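Protein ten1 (Schizosaccharomyces pombe, PDB 3K0X) is an OB-fold protein required for telomere maintenance that interacts with Stn1 and binds single-stranded telomeric DNA. Local coordinates at residues K5-N10 with L21-C26. Sequence-based numbering, arbitrary orientation.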
ATOM      1  N   LYS A   5      -9.010  -6.592   0.921  1.00 23.68           N
ATOM      2  CA  LYS A   5      -9.947  -5.531   0.517  1.00 22.32           C
ATOM      3  C   LYS A   5      -9.096  -4.486  -0.206  1.00 20.68           C
ATOM      4  O   LYS A   5      -8.106  -4.010   0.365  1.00 17.62           O
ATOM      5  CB  LYS A   5     -10.587  -4.895   1.742  1.00 32.62           C
ATOM      6  CG  LYS A   5     -11.466  -3.687   1.400  1.00 35.17           C
ATOM      7  CD  LYS A   5     -12.767  -3.707   2.176  1.00 36.45           C
ATOM      8  CE  LYS A   5     -13.615  -2.434   1.934  1.00 38.10           C
ATOM      9  NZ  LYS A   5     -14.014  -2.217   0.526  1.00 37.40           N
ATOM     10  N   LEU A   6      -9.475  -4.147  -1.442  1.00 21.21           N
ATOM     11  CA  LEU A   6      -8.762  -3.155  -2.252  1.00 19.03           C
ATOM     12  C   LEU A   6      -9.266  -1.794  -1.823  1.00 17.72           C
ATOM     13  O   LEU A   6     -10.433  -1.502  -1.955  1.00 17.14           O
ATOM     14  CB  LEU A   6      -9.087  -3.421  -3.715  1.00 20.78           C
ATOM     15  CG  LEU A   6      -8.503  -2.473  -4.738  1.00 21.22           C
ATOM     16  CD1 LEU A   6      -7.022  -2.573  -4.704  1.00 21.92           C
ATOM     17  CD2 LEU A   6      -9.016  -2.832  -6.126  1.00 23.01           C
ATOM     18  N   ILE A   7      -8.349  -0.929  -1.367  1.00 16.51           N
ATOM     19  CA  ILE A   7      -8.687   0.355  -0.839  1.00 14.56           C
ATOM     20  C   ILE A   7      -7.604   1.370  -1.093  1.00 12.10           C
ATOM     21  O   ILE A   7      -6.524   1.030  -1.582  1.00 14.14           O
ATOM     22  CB  ILE A   7      -8.931   0.295   0.742  1.00 15.80           C
ATOM     23  CG1 ILE A   7      -7.680  -0.109   1.499  1.00 16.55           C
ATOM     24  CG2 ILE A   7      -9.895  -0.705   1.087  1.00 14.88           C
ATOM     25  CD1 ILE A   7      -6.739  -0.889   0.706  1.00 24.19           C
ATOM     26  N   PHE A   8      -7.896   2.622  -0.756  1.00 10.71           N
ATOM     27  CA  PHE A   8      -6.881   3.666  -0.874  1.00  9.39           C
ATOM     28  C   PHE A   8      -6.182   3.758   0.486  1.00  9.99           C
ATOM     29  O   PHE A   8      -6.736   3.370   1.563  1.00  9.53           O
ATOM     30  CB  PHE A   8      -7.548   5.029  -1.166  1.00 10.36           C
ATOM     31  CG  PHE A   8      -8.296   5.035  -2.478  1.00  9.62           C
ATOM     32  CD1 PHE A   8      -7.611   4.776  -3.672  1.00 10.90           C
ATOM     33  CD2 PHE A   8      -9.674   5.295  -2.513  1.00  9.95           C
ATOM     34  CE1 PHE A   8      -8.264   4.779  -4.888  1.00 11.57           C
ATOM     35  CE2 PHE A   8     -10.388   5.302  -3.740  1.00 11.99           C
ATOM     36  CZ  PHE A   8      -9.701   5.053  -4.934  1.00 11.98           C
ATOM     37  N   ILE A   9      -4.949   4.256   0.452  1.00 11.02           N
ATOM     38  CA  ILE A   9      -4.264   4.423   1.752  1.00  9.89           C
ATOM     39  C   ILE A   9      -5.106   5.259   2.713  1.00  9.97           C
ATOM     40  O   ILE A   9      -5.100   5.032   3.917  1.00 10.40           O
ATOM     41  CB  ILE A   9      -2.882   5.097   1.523  1.00  8.48           C
ATOM     42  CG1 ILE A   9      -1.961   4.050   0.888  1.00  9.38           C
ATOM     43  CG2 ILE A   9      -2.315   5.775   2.850  1.00  9.35           C
ATOM     44  CD1 ILE A   9      -0.533   4.679   0.554  1.00 24.19           C
ATOM     45  N   ASN A  10      -5.864   6.230   2.214  1.00  8.62           N
ATOM     46  CA  ASN A  10      -6.653   7.040   3.139  1.00 10.35           C
ATOM     47  C   ASN A  10      -7.881   6.345   3.770  1.00 11.47           C
ATOM     48  O   ASN A  10      -8.589   6.974   4.607  1.00 12.28           O
ATOM     49  CB  ASN A  10      -7.050   8.373   2.517  1.00 13.21           C
ATOM     50  CG  ASN A  10      -8.080   8.252   1.404  1.00 13.62           C
ATOM     51  OD1 ASN A  10      -8.731   7.239   1.193  1.00 17.52           O
ATOM     52  ND2 ASN A  10      -8.258   9.372   0.698  1.00 12.00           N
ATOM     53  N   LEU A  21      -5.354  -6.227   3.411  1.00 19.95           N
ATOM     54  CA  LEU A  21      -5.666  -5.117   2.510  1.00 18.78           C
ATOM     55  C   LEU A  21      -4.732  -5.052   1.334  1.00 16.66           C
ATOM     56  O   LEU A  21      -3.638  -5.560   1.405  1.00 15.79           O
ATOM     57  CB  LEU A  21      -5.494  -3.796   3.287  1.00 20.38           C
ATOM     58  CG  LEU A  21      -6.186  -3.670   4.654  1.00 22.17           C
ATOM     59  CD1 LEU A  21      -5.612  -2.443   5.405  1.00 22.92           C
ATOM     60  CD2 LEU A  21      -7.684  -3.526   4.498  1.00 22.85           C
ATOM     61  N   ARG A  22      -5.198  -4.437   0.245  1.00 16.17           N
ATOM     62  CA  ARG A  22      -4.354  -4.232  -0.921  1.00 15.53           C
ATOM     63  C   ARG A  22      -4.506  -2.728  -1.276  1.00 13.24           C
ATOM     64  O   ARG A  22      -5.633  -2.210  -1.309  1.00 12.77           O
ATOM     65  CB  ARG A  22      -4.830  -5.076  -2.120  1.00 27.79           C
ATOM     66  CG  ARG A  22      -3.990  -4.831  -3.380  1.00 33.35           C
ATOM     67  CD  ARG A  22      -4.483  -5.699  -4.552  1.00 38.64           C
ATOM     68  NE  ARG A  22      -3.520  -5.819  -5.649  1.00 42.45           N
ATOM     69  CZ  ARG A  22      -3.457  -5.011  -6.709  1.00 43.95           C
ATOM     70  NH1 ARG A  22      -4.296  -3.999  -6.847  1.00 45.73           N
ATOM     71  NH2 ARG A  22      -2.559  -5.239  -7.659  1.00 46.09           N
ATOM     72  N   PHE A  23      -3.386  -2.034  -1.422  1.00 13.91           N
ATOM     73  CA  PHE A  23      -3.420  -0.621  -1.749  1.00 12.34           C
ATOM     74  C   PHE A  23      -2.161  -0.195  -2.507  1.00 12.68           C
ATOM     75  O   PHE A  23      -1.133  -0.901  -2.517  1.00 12.90           O
ATOM     76  CB  PHE A  23      -3.601   0.217  -0.481  1.00 11.96           C
ATOM     77  CG  PHE A  23      -2.555  -0.089   0.562  1.00 12.58           C
ATOM     78  CD1 PHE A  23      -2.842  -1.028   1.544  1.00 12.47           C
ATOM     79  CD2 PHE A  23      -1.305   0.582   0.566  1.00 13.90           C
ATOM     80  CE1 PHE A  23      -1.866  -1.322   2.535  1.00 12.59           C
ATOM     81  CE2 PHE A  23      -0.313   0.305   1.548  1.00 12.77           C
ATOM     82  CZ  PHE A  23      -0.606  -0.641   2.532  1.00 14.51           C
ATOM     83  N   LEU A  24      -2.274   0.999  -3.110  1.00 10.23           N
ATOM     84  CA  LEU A  24      -1.202   1.558  -3.898  1.00 11.11           C
ATOM     85  C   LEU A  24      -0.579   2.759  -3.154  1.00 10.37           C
ATOM     86  O   LEU A  24      -1.293   3.550  -2.521  1.00  8.37           O
ATOM     87  CB  LEU A  24      -1.842   1.958  -5.262  1.00 15.91           C
ATOM     88  CG  LEU A  24      -0.963   2.782  -6.219  1.00 17.70           C
ATOM     89  CD1 LEU A  24       0.057   1.822  -6.893  1.00 17.07           C
ATOM     90  CD2 LEU A  24      -1.836   3.475  -7.316  1.00 21.45           C
ATOM     91  N   GLY A  25       0.744   2.926  -3.217  1.00 12.15           N
ATOM     92  CA  GLY A  25       1.361   4.057  -2.569  1.00 12.49           C
ATOM     93  C   GLY A  25       2.718   4.387  -3.192  1.00 12.63           C
ATOM     94  O   GLY A  25       3.347   3.543  -3.822  1.00 12.98           O
ATOM     95  N   CYS A  26       3.127   5.649  -3.037  1.00 13.16           N
ATOM     96  CA  CYS A  26       4.391   6.159  -3.615  1.00 12.34           C
ATOM     97  C   CYS A  26       5.484   6.138  -2.542  1.00 11.65           C
ATOM     98  O   CYS A  26       5.252   6.577  -1.418  1.00 11.17           O
ATOM     99  CB  CYS A  26       4.163   7.592  -4.048  1.00 12.93           C
ATOM    100  SG  CYS A  26       5.584   8.246  -5.064  1.00 15.98           S
TER
HETATM  101  O   HOH W   1      -4.919   2.206  -3.316  1.00 14.22           O
HETATM  102  O   HOH W   2      -3.793   4.584  -2.224  1.00 10.56           O
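Phe23 turns its ring to meet Ile9 because its CG sits between the backbone N and the carbonyl carbon (chi1 55°), while Ile9 CG1 lies anti to its own carbonyl carbon (chi1 -73°) and reaches across to the ring. Ile9 CG1 comes within 3.5 Å of Phe23 CD2, approaching the ring obliquely. Ile7 CD1 lies at the ring's edge, near its plane, though its modelled place is less certain. Branched aliphatic chains suit this place, filling the space along a buried aromatic with no polar group to satisfy. Beyond the ring, Ile9 CD1 lies 3.7 Å from Gly25 CA, where a side chain on the strand would collide with it.

Lys5 and Leu6 pair in parallel with Leu21 and Arg22. Arg22 N donates to Lys5 O (2.9 Å), and Ile7 N to Arg22 O (3.0 Å), although the position of Arg22 O is less certain. On the face carrying Leu6 and Arg22 the two side chains run side by side; Leu6 CD1 touches the edge of the guanidinium, 3.7 Å from Arg22 NH1, and also packs on the aliphatic CG and CD, so the extended arginine offers an apolar stem to leucine. Farther along, the backbones separate and two waters bridge them, one from Ile7 O to Leu24 N, the other from Ile9 N to Leu24 O.

An alanine in place of Phe23 would probably leave Ile9 CG1 without its aromatic partner and open a gap in the core.

In this OB-fold barrel, segment 5-10 thus borders strand 20-31, whose Phe23 and Gly25 also bond through their backbones to strand 62-71. Ile9 and Phe23 both touch Val44 of strand 42-47, whereas Phe8 and Leu24 pack against helix 88-100.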